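Local coordinates for protein HTH-type transcriptional regulator cbl (Escherichia coli K12, PDB 2FYI) that regulates transcription as a DNA-binding protein of the LysR family, possibly as an accessory regulator of the cys regulon, and is represented here by its cofactor-binding domain, at residues A[18-23]-A[66-71]; A[25-30]-A[147-152]; A[51-56]-A[70-75]; A[84-89]-A[188-193]; A[89-94]-A[161-166]. One frame throughout, in Å; residues are numbered along the deposited sequence.

Contact 1 (A[18-23]-A[66-71]); sequences IATTHT and IGIASE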
# COMPACT_ATOMS: atom_id res chain seq x y z
N ILE A 18 -12.89 11.28 -3.43
CA ILE A 18 -12.48 11.00 -2.06
C ILE A 18 -11.02 10.60 -2.04
O ILE A 18 -10.60 9.77 -2.84
CB ILE A 18 -13.27 9.85 -1.49
CG1 ILE A 18 -14.70 10.34 -1.22
CG2 ILE A 18 -12.58 9.26 -0.24
CD1 ILE A 18 -15.71 9.22 -1.15
N ALA A 19 -10.25 11.20 -1.14
CA ALA A 19 -8.86 10.86 -0.99
C ALA A 19 -8.70 10.14 0.33
O ALA A 19 -9.25 10.56 1.37
CB ALA A 19 -8.00 12.09 -1.05
N THR A 20 -7.98 9.03 0.30
CA THR A 20 -7.89 8.22 1.48
C THR A 20 -6.64 7.33 1.56
O THR A 20 -5.85 7.25 0.63
CB THR A 20 -9.13 7.38 1.60
OG1 THR A 20 -9.22 6.89 2.93
CG2 THR A 20 -9.12 6.22 0.62
N THR A 21 -6.48 6.66 2.69
CA THR A 21 -5.37 5.72 2.93
C THR A 21 -5.74 4.28 2.65
O THR A 21 -6.93 3.95 2.54
CB THR A 21 -4.95 5.77 4.42
OG1 THR A 21 -6.09 5.48 5.26
CG2 THR A 21 -4.41 7.13 4.75
N HIS A 22 -4.73 3.43 2.57
CA HIS A 22 -4.91 2.01 2.34
C HIS A 22 -5.88 1.43 3.35
O HIS A 22 -6.79 0.65 3.01
CB HIS A 22 -3.56 1.31 2.48
CG HIS A 22 -3.65 -0.19 2.36
ND1 HIS A 22 -4.00 -1.00 3.42
CD2 HIS A 22 -3.44 -1.01 1.30
CE1 HIS A 22 -4.01 -2.26 3.02
NE2 HIS A 22 -3.68 -2.29 1.74
N THR A 23 -5.68 1.82 4.60
CA THR A 23 -6.48 1.27 5.68
C THR A 23 -7.98 1.44 5.44
O THR A 23 -8.73 0.48 5.51
CB THR A 23 -6.15 1.87 7.08
OG1 THR A 23 -4.74 1.93 7.30
CG2 THR A 23 -6.79 1.01 8.14
N ILE A 66 -13.47 15.12 -0.19
CA ILE A 66 -13.39 14.61 1.19
C ILE A 66 -12.07 13.88 1.43
O ILE A 66 -11.64 13.10 0.58
CB ILE A 66 -14.52 13.61 1.47
CG1 ILE A 66 -15.86 14.23 1.14
CG2 ILE A 66 -14.54 13.20 2.91
CD1 ILE A 66 -16.93 13.23 0.99
N GLY A 67 -11.43 14.12 2.58
CA GLY A 67 -10.21 13.42 2.93
C GLY A 67 -10.49 12.50 4.10
O GLY A 67 -11.19 12.89 5.04
N ILE A 68 -9.97 11.28 4.05
CA ILE A 68 -10.19 10.33 5.15
C ILE A 68 -8.90 9.66 5.57
O ILE A 68 -8.27 8.94 4.78
CB ILE A 68 -11.19 9.24 4.77
CG1 ILE A 68 -12.56 9.87 4.47
CG2 ILE A 68 -11.30 8.23 5.87
CD1 ILE A 68 -13.35 9.17 3.37
N ALA A 69 -8.51 9.91 6.82
CA ALA A 69 -7.26 9.37 7.36
C ALA A 69 -7.27 9.42 8.87
O ALA A 69 -8.14 10.06 9.48
CB ALA A 69 -6.09 10.13 6.82
N SER A 70 -6.30 8.75 9.50
CA SER A 70 -6.19 8.80 10.97
C SER A 70 -5.24 9.89 11.44
O SER A 70 -5.24 10.24 12.59
CB SER A 70 -5.72 7.46 11.55
OG SER A 70 -6.68 6.42 11.43
N GLU A 71 -4.43 10.43 10.54
CA GLU A 71 -3.41 11.38 10.94
C GLU A 71 -3.59 12.72 10.23
O GLU A 71 -4.22 12.81 9.18
CB GLU A 71 -2.02 10.81 10.64
CG GLU A 71 -1.76 9.42 11.24
CD GLU A 71 -1.55 9.43 12.78
OE1 GLU A 71 -1.23 10.52 13.36
OE2 GLU A 71 -1.68 8.35 13.41
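Both main-chain polar atoms of Ala-19 face strand 66-69: its N donates to Ile-66 O at 2.9 Å, nearly straight at 172°, and its O accepts from Ile-68 N, also at 2.9 Å. The backbone of Thr-20 turns the other way, to Ile-48 of strand 43-49 and to Gly-50 just beyond it, so the next acceptor, Ile-68 O, is served by a side chain. Thr-20 OG1 gives its proton to Ile-68 O at 2.9 Å, tilted 32° from the carbonyl plane; chi1 of -163° sets OG1 anti to the backbone N, which brings it to this strand. A valine in place of this threonine would keep the branched shape, but would probably leave Ile-68 O without its hydroxyl donor. Branched isoleucines suit the face that Thr-20 shares: Ile-18 CG2 meets Ile-68 CD1 at 3.7 Å, and Phe-208 packs on Ile-18 and Ile-66. The other face carries the small Ala-19 and Gly-67, which let Ile-55 of helix 52-61 come close. Just past strand 14-20, Thr-21 CG2 rests on Ala-69 CB. Between these two parallel strands buried polar groups are thus matched by main chain, then by a threonine hydroxyl where strand 14-20 ends.

Contact 2 (A[25-30]-A[147-152]); sequences ARYSLP and DSDVIK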
# COMPACT_ATOMS: atom_id res chain seq x y z
N ALA A 25 -9.56 2.54 2.67
CA ALA A 25 -9.96 2.07 1.38
C ALA A 25 -10.31 0.57 1.43
O ALA A 25 -11.29 0.12 0.81
CB ALA A 25 -8.87 2.36 0.41
N ARG A 26 -9.56 -0.20 2.20
CA ARG A 26 -9.80 -1.62 2.25
C ARG A 26 -10.80 -2.06 3.29
O ARG A 26 -11.56 -2.99 3.06
CB ARG A 26 -8.51 -2.35 2.55
CG ARG A 26 -7.52 -2.16 1.48
CD ARG A 26 -6.78 -3.38 1.26
NE ARG A 26 -7.60 -4.42 0.68
CZ ARG A 26 -7.24 -5.70 0.73
NH1 ARG A 26 -6.10 -6.03 1.35
NH2 ARG A 26 -7.99 -6.63 0.18
N TYR A 27 -10.79 -1.44 4.45
CA TYR A 27 -11.46 -2.06 5.58
C TYR A 27 -12.69 -1.35 6.11
O TYR A 27 -13.41 -1.89 6.94
CB TYR A 27 -10.49 -2.28 6.73
CG TYR A 27 -9.26 -2.99 6.29
CD1 TYR A 27 -7.99 -2.42 6.44
CD2 TYR A 27 -9.35 -4.23 5.69
CE1 TYR A 27 -6.85 -3.07 6.01
CE2 TYR A 27 -8.24 -4.89 5.27
CZ TYR A 27 -6.98 -4.31 5.42
OH TYR A 27 -5.88 -5.02 4.98
N SER A 28 -12.94 -0.13 5.66
CA SER A 28 -14.15 0.60 6.14
C SER A 28 -14.99 1.22 5.03
O SER A 28 -16.19 1.20 5.14
CB SER A 28 -13.78 1.72 7.09
OG SER A 28 -12.77 1.28 7.98
N LEU A 29 -14.37 1.77 3.99
CA LEU A 29 -15.12 2.45 2.96
C LEU A 29 -16.01 1.59 2.10
O LEU A 29 -17.03 2.07 1.63
CB LEU A 29 -14.20 3.22 2.05
CG LEU A 29 -13.74 4.52 2.65
CD1 LEU A 29 -12.53 4.99 1.86
CD2 LEU A 29 -14.85 5.54 2.61
N PRO A 30 -15.63 0.33 1.85
CA PRO A 30 -16.41 -0.37 0.85
C PRO A 30 -17.90 -0.37 1.19
O PRO A 30 -18.76 -0.12 0.34
CB PRO A 30 -15.80 -1.77 0.88
CG PRO A 30 -14.40 -1.48 1.27
CD PRO A 30 -14.54 -0.50 2.35
N ASP A 147 1.37 -0.28 4.76
CA ASP A 147 0.02 -0.85 4.85
C ASP A 147 -0.06 -2.23 5.52
O ASP A 147 0.93 -2.91 5.68
CB ASP A 147 -0.58 -0.91 3.46
CG ASP A 147 0.11 -1.92 2.58
OD1 ASP A 147 0.88 -1.49 1.66
OD2 ASP A 147 -0.09 -3.16 2.80
N SER A 148 -1.26 -2.66 5.87
CA SER A 148 -1.41 -3.90 6.63
C SER A 148 -1.20 -5.19 5.86
O SER A 148 -1.06 -6.21 6.47
CB SER A 148 -2.79 -3.96 7.28
OG SER A 148 -3.14 -2.68 7.85
N ASP A 149 -1.19 -5.17 4.54
CA ASP A 149 -1.07 -6.43 3.79
C ASP A 149 0.38 -6.85 3.71
O ASP A 149 0.70 -8.05 3.81
CB ASP A 149 -1.69 -6.31 2.41
CG ASP A 149 -3.20 -6.09 2.49
OD1 ASP A 149 -3.93 -6.95 3.06
OD2 ASP A 149 -3.69 -5.03 2.03
N VAL A 150 1.27 -5.87 3.54
CA VAL A 150 2.68 -6.14 3.67
C VAL A 150 2.94 -6.76 5.06
O VAL A 150 3.55 -7.84 5.17
CB VAL A 150 3.50 -4.89 3.40
CG1 VAL A 150 4.97 -5.12 3.73
CG2 VAL A 150 3.36 -4.51 1.99
N ILE A 151 2.46 -6.12 6.12
CA ILE A 151 2.61 -6.70 7.43
C ILE A 151 2.14 -8.14 7.46
O ILE A 151 2.85 -9.00 8.00
CB ILE A 151 1.90 -5.91 8.51
CG1 ILE A 151 2.40 -4.46 8.51
CG2 ILE A 151 2.19 -6.49 9.87
CD1 ILE A 151 1.64 -3.52 9.43
N LYS A 152 0.98 -8.45 6.90
CA LYS A 152 0.53 -9.87 6.93
C LYS A 152 1.55 -10.82 6.28
O LYS A 152 1.86 -11.88 6.83
CB LYS A 152 -0.84 -10.08 6.30
CG LYS A 152 -1.96 -9.56 7.14
CD LYS A 152 -3.12 -9.13 6.25
CE LYS A 152 -4.31 -8.53 7.03
NZ LYS A 152 -5.34 -8.02 6.03
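A buried knot of charge links the two helices: Asp-149 lies between Arg-26 and Lys-152, and the three form a salt-bridge network with the Tyr-27 hydroxyl beside it. Arg-26 NH1 donates to Asp-149 OD2 at 2.7 Å, bent to 136°. The carboxylate reaches the guanidinium at its edge, yet the two planes are 50° apart, and OD2 is met on its syn side but 32° out of the carboxylate plane. Arg-26 gets there by folding its chain at chi2 and chi3. His-22 NE2 adds a weak hydrogen bond to the same OD2. Lys-152 NZ makes a weak bond to Tyr-27 OH at 3.2 Å and a weak salt bridge to Asp-149 OD1 at 3.5 Å; its stronger partner is Ser-168 O. A long, extended lysine suits this span. Asp-147 caps the helix, its OD2 accepting from Val-150 N and Asp-149 N. Across the dimer, Arg-26 NE bonds Thr-153 OG1 of the second subunit, and Asp-149 packs on Asp-149 of that subunit. Helix 22-27 thereby meets the first turn of helix 148-157, whose Lys-152 leans on Leu-92 of strand 79-94 and whose Ile-151 touches Ala-145 of strand 141-145.

Contact 3 (A[51-56]-A[70-75]); sequences TPQEIA and SERLSN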
# COMPACT_ATOMS: atom_id res chain seq x y z
N THR A 51 -0.88 9.15 1.06
CA THR A 51 -0.43 9.34 2.45
C THR A 51 -1.22 10.48 3.09
O THR A 51 -1.74 11.35 2.39
CB THR A 51 1.06 9.74 2.53
OG1 THR A 51 1.22 11.11 2.12
CG2 THR A 51 1.92 8.84 1.65
N PRO A 52 -1.28 10.51 4.43
CA PRO A 52 -2.11 11.54 5.07
C PRO A 52 -1.73 12.95 4.65
O PRO A 52 -2.59 13.80 4.48
CB PRO A 52 -1.85 11.30 6.57
CG PRO A 52 -1.40 9.88 6.64
CD PRO A 52 -0.60 9.64 5.40
N GLN A 53 -0.44 13.20 4.44
CA GLN A 53 0.01 14.52 4.05
C GLN A 53 -0.41 14.91 2.62
O GLN A 53 -0.76 16.07 2.35
CB GLN A 53 1.51 14.63 4.27
CG GLN A 53 2.21 15.61 3.35
CD GLN A 53 3.62 15.99 3.86
OE1 GLN A 53 4.29 15.21 4.59
NE2 GLN A 53 4.07 17.21 3.48
N GLU A 54 -0.39 13.93 1.71
CA GLU A 54 -0.96 14.09 0.38
C GLU A 54 -2.44 14.42 0.44
O GLU A 54 -2.94 15.26 -0.31
CB GLU A 54 -0.86 12.78 -0.38
CG GLU A 54 0.23 12.76 -1.41
CD GLU A 54 0.87 11.40 -1.56
OE1 GLU A 54 0.24 10.34 -1.28
OE2 GLU A 54 2.05 11.41 -1.96
N ILE A 55 -3.13 13.71 1.31
CA ILE A 55 -4.54 13.86 1.45
C ILE A 55 -4.86 15.27 1.87
O ILE A 55 -5.77 15.90 1.33
CB ILE A 55 -5.07 12.89 2.46
CG1 ILE A 55 -4.60 11.48 2.12
CG2 ILE A 55 -6.58 12.96 2.49
CD1 ILE A 55 -5.31 10.38 2.88
N ALA A 56 -4.10 15.79 2.82
CA ALA A 56 -4.30 17.16 3.26
C ALA A 56 -4.05 18.14 2.11
O ALA A 56 -4.81 19.07 1.92
CB ALA A 56 -3.41 17.49 4.44
N SER A 70 -6.30 8.75 9.50
CA SER A 70 -6.19 8.80 10.97
C SER A 70 -5.24 9.89 11.44
O SER A 70 -5.24 10.24 12.59
CB SER A 70 -5.72 7.46 11.55
OG SER A 70 -6.68 6.42 11.43
N GLU A 71 -4.43 10.43 10.54
CA GLU A 71 -3.41 11.38 10.94
C GLU A 71 -3.59 12.72 10.23
O GLU A 71 -4.22 12.81 9.18
CB GLU A 71 -2.02 10.81 10.64
CG GLU A 71 -1.76 9.42 11.24
CD GLU A 71 -1.55 9.43 12.78
OE1 GLU A 71 -1.23 10.52 13.36
OE2 GLU A 71 -1.68 8.35 13.41
N ARG A 72 -3.06 13.77 10.85
CA ARG A 72 -2.90 15.06 10.19
C ARG A 72 -4.12 15.75 9.62
O ARG A 72 -3.92 16.52 8.70
CB ARG A 72 -1.95 14.93 8.98
CG ARG A 72 -0.58 14.40 9.26
CD ARG A 72 0.42 15.36 8.70
NE ARG A 72 1.76 14.79 8.57
CZ ARG A 72 2.69 15.26 7.73
NH1 ARG A 72 2.43 16.33 6.96
NH2 ARG A 72 3.88 14.68 7.65
N LEU A 73 -5.34 15.50 10.05
CA LEU A 73 -6.45 16.20 9.39
C LEU A 73 -7.06 17.06 10.42
O LEU A 73 -7.58 18.14 10.12
CB LEU A 73 -7.52 15.26 8.79
CG LEU A 73 -7.18 14.40 7.56
CD1 LEU A 73 -8.37 13.61 7.05
CD2 LEU A 73 -6.59 15.24 6.46
N SER A 74 -7.01 16.62 11.66
CA SER A 74 -7.67 17.37 12.69
C SER A 74 -6.78 18.47 13.24
O SER A 74 -7.18 19.22 14.10
CB SER A 74 -8.17 16.46 13.79
OG SER A 74 -7.08 15.88 14.43
N ASN A 75 -5.56 18.57 12.71
CA ASN A 75 -4.65 19.58 13.19
C ASN A 75 -4.15 20.52 12.12
O ASN A 75 -3.14 21.18 12.29
CB ASN A 75 -3.51 18.93 13.97
CG ASN A 75 -3.87 18.71 15.44
OD1 ASN A 75 -3.17 17.98 16.15
ND2 ASN A 75 -4.97 19.33 15.89
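Gln-53 OE1 lies close to both terminal nitrogens of Arg-72: NH2 makes a weak hydrogen bond to it at 3.1 Å, bent to 124°, and NH1 stands 3.2 Å away. The two side chains run alongside each other in the same direction, with the amide and guanidinium planes 46° apart. Gln-53 CB lies over one face of the guanidinium, 3.3 Å above its plane and toward the rim. Glutamine fits here because its extended chain offers methylene for that face and a carbonyl oxygen within weak bonding reach of NH2. Arg-72 itself has a left-handed helical backbone, and its bend at chi2 carries the guanidinium back toward the helix. Deeper in, Pro-52 CB packs on Glu-71 CB at 4.1 Å; a proline is at home in the first turn of a helix, where its missing N-H costs nothing. Ala-56 CB meets Leu-73 CD2 at 4.4 Å, alanine being small enough to let the loop lie close. Thr-51 and Glu-54 close the helix start with a capping box: Glu-54 N donates to Thr-51 OG1, and Thr-51 N to Glu-54 OE1 at 2.9 Å. Glu-54 OE1 also makes a salt bridge to Arg-119 of the second subunit. Helix 52-61 lies on strands 14-20 and 66-69, its Ile-55 touching Ala-19 and Ala-69, while the loop leads on to strand 79-94, whose Leu-79 packs against both Ala-56 and Leu-73.

Contact 4 (A[84-89]-A[188-193]); sequences WFRWHH and ANTVWL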
# COMPACT_ATOMS: atom_id res chain seq x y z
N TRP A 84 -14.94 9.90 12.60
CA TRP A 84 -15.78 8.88 12.03
C TRP A 84 -15.98 7.71 13.01
O TRP A 84 -17.11 7.41 13.39
CB TRP A 84 -15.26 8.45 10.68
CG TRP A 84 -16.08 7.43 10.03
CD1 TRP A 84 -17.35 7.03 10.39
CD2 TRP A 84 -15.74 6.69 8.87
NE1 TRP A 84 -17.80 6.08 9.52
CE2 TRP A 84 -16.83 5.84 8.58
CE3 TRP A 84 -14.61 6.64 8.05
CZ2 TRP A 84 -16.82 4.96 7.50
CZ3 TRP A 84 -14.60 5.77 6.98
CH2 TRP A 84 -15.70 4.93 6.72
N PHE A 85 -14.90 7.07 13.44
CA PHE A 85 -14.98 6.07 14.50
C PHE A 85 -13.61 5.90 15.15
O PHE A 85 -12.61 6.43 14.65
CB PHE A 85 -15.49 4.73 13.97
CG PHE A 85 -14.63 4.17 12.90
CD1 PHE A 85 -13.50 3.42 13.23
CD2 PHE A 85 -14.90 4.44 11.55
CE1 PHE A 85 -12.67 2.92 12.23
CE2 PHE A 85 -14.07 3.93 10.53
CZ PHE A 85 -12.94 3.17 10.88
N ARG A 86 -13.57 5.19 16.28
CA ARG A 86 -12.29 4.87 16.94
C ARG A 86 -11.82 3.44 16.76
O ARG A 86 -12.61 2.54 16.51
CB ARG A 86 -12.28 5.29 18.39
CG ARG A 86 -12.34 6.76 18.48
CD ARG A 86 -13.03 7.18 19.72
NE ARG A 86 -12.06 7.73 20.66
CZ ARG A 86 -11.44 7.05 21.64
NH1 ARG A 86 -11.68 5.74 21.87
NH2 ARG A 86 -10.57 7.70 22.40
N TRP A 87 -10.51 3.24 16.85
CA TRP A 87 -9.92 1.93 16.62
C TRP A 87 -8.60 1.75 17.31
O TRP A 87 -7.92 2.73 17.64
CB TRP A 87 -9.73 1.70 15.15
CG TRP A 87 -8.79 2.63 14.52
CD1 TRP A 87 -9.08 3.83 13.96
CD2 TRP A 87 -7.38 2.43 14.33
NE1 TRP A 87 -7.94 4.40 13.43
CE2 TRP A 87 -6.89 3.55 13.63
CE3 TRP A 87 -6.48 1.40 14.67
CZ2 TRP A 87 -5.53 3.68 13.28
CZ3 TRP A 87 -5.14 1.53 14.32
CH2 TRP A 87 -4.68 2.66 13.63
N HIS A 88 -8.24 0.48 17.51
CA HIS A 88 -7.03 0.11 18.24
C HIS A 88 -6.16 -0.82 17.43
O HIS A 88 -6.63 -1.54 16.54
CB HIS A 88 -7.40 -0.68 19.47
CG HIS A 88 -7.93 0.16 20.59
ND1 HIS A 88 -7.13 0.65 21.59
CD2 HIS A 88 -9.19 0.56 20.88
CE1 HIS A 88 -7.86 1.34 22.45
NE2 HIS A 88 -9.11 1.30 22.04
N HIS A 89 -4.88 -0.85 17.77
CA HIS A 89 -4.00 -1.84 17.17
C HIS A 89 -4.19 -3.18 17.83
O HIS A 89 -4.47 -3.29 19.03
CB HIS A 89 -2.56 -1.44 17.33
CG HIS A 89 -2.18 -0.22 16.56
ND1 HIS A 89 -1.96 1.00 17.17
CD2 HIS A 89 -1.99 -0.03 15.24
CE1 HIS A 89 -1.65 1.89 16.25
NE2 HIS A 89 -1.66 1.29 15.07
N ALA A 188 -6.30 4.37 21.84
CA ALA A 188 -7.19 4.40 20.66
C ALA A 188 -6.75 5.43 19.64
O ALA A 188 -6.15 6.43 19.98
CB ALA A 188 -8.57 4.72 21.10
N ASN A 189 -7.08 5.18 18.38
CA ASN A 189 -6.89 6.15 17.29
C ASN A 189 -8.24 6.60 16.78
O ASN A 189 -9.27 5.99 17.08
CB ASN A 189 -6.14 5.49 16.15
CG ASN A 189 -4.86 4.84 16.62
OD1 ASN A 189 -3.84 5.50 16.78
ND2 ASN A 189 -4.92 3.54 16.86
N THR A 190 -8.25 7.65 15.98
CA THR A 190 -9.50 8.11 15.40
C THR A 190 -9.37 8.28 13.92
O THR A 190 -8.31 8.70 13.42
CB THR A 190 -9.89 9.45 15.93
OG1 THR A 190 -9.98 9.38 17.34
CG2 THR A 190 -11.22 9.83 15.36
N VAL A 191 -10.42 7.96 13.18
CA VAL A 191 -10.39 8.19 11.76
C VAL A 191 -11.21 9.42 11.49
O VAL A 191 -12.35 9.49 11.92
CB VAL A 191 -11.00 7.06 10.97
CG1 VAL A 191 -10.90 7.40 9.53
CG2 VAL A 191 -10.28 5.81 11.25
N TRP A 192 -10.61 10.38 10.78
CA TRP A 192 -11.25 11.65 10.52
C TRP A 192 -11.76 11.76 9.11
O TRP A 192 -11.19 11.21 8.15
CB TRP A 192 -10.28 12.79 10.75
CG TRP A 192 -9.72 12.78 12.13
CD1 TRP A 192 -8.58 12.17 12.55
CD2 TRP A 192 -10.27 13.43 13.27
NE1 TRP A 192 -8.39 12.39 13.90
CE2 TRP A 192 -9.41 13.16 14.37
CE3 TRP A 192 -11.41 14.22 13.48
CZ2 TRP A 192 -9.64 13.64 15.63
CZ3 TRP A 192 -11.64 14.70 14.77
CH2 TRP A 192 -10.75 14.40 15.83
N LEU A 193 -12.85 12.51 9.00
CA LEU A 193 -13.40 12.91 7.76
C LEU A 193 -13.12 14.41 7.70
O LEU A 193 -13.55 15.15 8.60
CB LEU A 193 -14.88 12.70 7.83
CG LEU A 193 -15.30 11.26 8.06
CD1 LEU A 193 -16.54 11.22 8.93
CD2 LEU A 193 -15.51 10.56 6.70
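Trp-87 takes Asn-189 over one face of its indole: Asn-189 CB sits 3.6 Å from the centroid of the five-membered ring, and ND2 hangs over the six-membered ring with the amide plane only 31° from the ring plane. At the edge of the indole lies His-89, the pair meeting edge-to-face, with Trp-87 CZ3 over the imidazole. On the same sheet face, Val-191 CG2 covers the Phe-85 ring at 4.2 Å from its centroid, and Phe-85 CE2 lies over the centre of the Trp-84 ring. Ala-188 CB lies over the His-88 ring and over one face of the Arg-86 guanidinium, a methyl being small enough to serve both. Trp-84 CB packs on Leu-193 CD1 at 3.5 Å. Between the backbones, Trp-87 O is gripped twice, by Asn-189 N at 2.7 Å and by Asn-189 ND2 at 3.2 Å; the ND2 comes from above the carbonyl plane, so asparagine both staples the strands and lies against the indole. The Trp-87 ring swings over it because chi1 of 63° places CG between N and the carbonyl carbon, while NE1 bonds Ser-70 OG. A leucine here would probably leave Asn-189 without its flat cover and the Ser-70 hydroxyl without its indole donor. Such a pair of antiparallel strands passing between the lobes is consistent with the hinge of the periplasmic-binding-protein-like fold, as in other LysR cofactor-binding domains.

Contact 5 (A[89-94]-A[161-166]); sequences HSLLVP and IGLVAE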
# COMPACT_ATOMS: atom_id res chain seq x y z
N HIS A 89 -4.88 -0.85 17.77
CA HIS A 89 -4.00 -1.84 17.17
C HIS A 89 -4.19 -3.18 17.83
O HIS A 89 -4.47 -3.29 19.03
CB HIS A 89 -2.56 -1.44 17.33
CG HIS A 89 -2.18 -0.22 16.56
ND1 HIS A 89 -1.96 1.00 17.17
CD2 HIS A 89 -1.99 -0.03 15.24
CE1 HIS A 89 -1.65 1.89 16.25
NE2 HIS A 89 -1.66 1.29 15.07
N SER A 90 -4.00 -4.24 17.06
CA SER A 90 -3.88 -5.51 17.70
C SER A 90 -2.62 -6.26 17.25
O SER A 90 -1.87 -5.80 16.39
CB SER A 90 -5.19 -6.31 17.64
OG SER A 90 -5.46 -6.79 16.35
N LEU A 91 -2.34 -7.39 17.89
CA LEU A 91 -1.06 -8.05 17.69
C LEU A 91 -1.29 -9.25 16.81
O LEU A 91 -2.14 -10.09 17.11
CB LEU A 91 -0.45 -8.44 19.04
CG LEU A 91 0.98 -9.01 19.02
CD1 LEU A 91 1.92 -8.03 18.40
CD2 LEU A 91 1.46 -9.33 20.39
N LEU A 92 -0.58 -9.32 15.69
CA LEU A 92 -0.75 -10.43 14.74
C LEU A 92 0.42 -11.43 14.80
O LEU A 92 1.56 -11.07 14.54
CB LEU A 92 -0.92 -9.89 13.32
CG LEU A 92 -1.20 -10.86 12.17
CD1 LEU A 92 -2.52 -11.53 12.36
CD2 LEU A 92 -1.17 -10.14 10.82
N VAL A 93 0.16 -12.67 15.16
CA VAL A 93 1.26 -13.63 15.33
C VAL A 93 0.95 -14.98 14.72
O VAL A 93 -0.21 -15.31 14.54
CB VAL A 93 1.56 -13.91 16.81
CG1 VAL A 93 1.99 -12.64 17.49
CG2 VAL A 93 0.36 -14.51 17.51
N PRO A 94 1.97 -15.76 14.37
CA PRO A 94 1.71 -17.11 13.86
C PRO A 94 1.02 -18.01 14.88
O PRO A 94 1.16 -17.81 16.08
CB PRO A 94 3.10 -17.64 13.53
CG PRO A 94 3.96 -16.45 13.44
CD PRO A 94 3.41 -15.44 14.36
N ILE A 161 6.76 -10.34 14.53
CA ILE A 161 5.33 -10.22 14.82
C ILE A 161 4.79 -8.85 14.36
O ILE A 161 5.56 -7.92 14.09
CB ILE A 161 5.06 -10.38 16.31
CG1 ILE A 161 5.72 -9.23 17.07
CG2 ILE A 161 5.55 -11.71 16.79
CD1 ILE A 161 5.89 -9.46 18.52
N GLY A 162 3.47 -8.71 14.28
CA GLY A 162 2.93 -7.50 13.68
C GLY A 162 2.02 -6.72 14.60
O GLY A 162 1.25 -7.31 15.38
N LEU A 163 2.12 -5.40 14.54
CA LEU A 163 1.10 -4.55 15.14
C LEU A 163 0.25 -3.99 14.01
O LEU A 163 0.76 -3.27 13.15
CB LEU A 163 1.74 -3.44 15.96
CG LEU A 163 2.20 -4.01 17.30
CD1 LEU A 163 3.10 -3.08 18.03
CD2 LEU A 163 1.03 -4.34 18.18
N VAL A 164 -1.02 -4.39 13.95
CA VAL A 164 -1.91 -3.95 12.88
C VAL A 164 -3.20 -3.37 13.42
O VAL A 164 -3.68 -3.80 14.45
CB VAL A 164 -2.28 -5.09 11.94
CG1 VAL A 164 -1.09 -5.59 11.25
CG2 VAL A 164 -2.91 -6.22 12.71
N ALA A 165 -3.74 -2.39 12.70
CA ALA A 165 -5.10 -1.90 12.92
C ALA A 165 -6.07 -3.08 13.10
O ALA A 165 -6.06 -3.99 12.30
CB ALA A 165 -5.50 -1.08 11.72
N GLU A 166 -6.92 -3.06 14.12
CA GLU A 166 -7.78 -4.22 14.37
C GLU A 166 -8.74 -4.55 13.21
O GLU A 166 -9.10 -5.70 12.97
CB GLU A 166 -8.56 -4.06 15.68
CG GLU A 166 -9.46 -2.82 15.69
CD GLU A 166 -10.34 -2.65 16.95
OE1 GLU A 166 -10.69 -1.50 17.27
OE2 GLU A 166 -10.67 -3.66 17.61
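Ser-90 and Val-164 are joined by two main-chain hydrogen bonds, Ser-90 N to Val-164 O at 2.7 Å and Val-164 N to Ser-90 O at 2.9 Å. Leu-92 and Gly-162 repeat the pattern, with Leu-92 N to Gly-162 O at 2.7 Å and Gly-162 N to Leu-92 O at 3.0 Å. Between these hydrogen-bonded pairs sits the non-hydrogen-bonded pair Leu-91 and Leu-163, whose strands are tied by CA-H...O contacts, Leu-91 CA to Gly-162 O among them. Strand 79-94 thus enters the second lobe's sheet antiparallel to strand 161-165, which itself runs parallel to strand 115-118, a mixed order familiar from type II periplasmic-binding-protein-like domains. Apolar contacts fill the faces. Leu-91 CD1 meets Leu-163 CD2 at 3.8 Å, its CG thrown anti to N (chi1 -173°), which also sets CD1 beside Ile-161 CG1. Val-93 CG1 and Ile-161 CG2 lie alongside at 3.7 Å. On the opposite face Leu-92 CB packs on Val-164 CG2, and Gly-162, lacking a side chain, lets Ile-151 of helix 148-157 approach the main chain. Where the pairing starts, His-89 turns its ring edge to Val-164 C. Among polar side chains, the Glu-166 carboxylate leads off to a salt bridge with Arg-183 and a bond from His-88 N.

Contacts 1 and 3 lie side by side in the first lobe, their centres about 7 Å apart, sharing Ser-70 and Glu-71; contact 5 is in the second lobe, centred about 23 Å from contact 3 across the chain's centre. Contact 4 pairs the crossing strands 79-94 and 189-196. It shares His-89 and strand 79-94 with contact 5, which is nested within its loop, and it joins contact 1 through Ala-69 and Trp-192 in the same sheet. Contact 2 links helix 22-27, used also by contact 1, to helix 148-157, which rests on contact 5. The two lobes are thus joined both by strands passing between them and by a helix contact that probably borders the cofactor cleft.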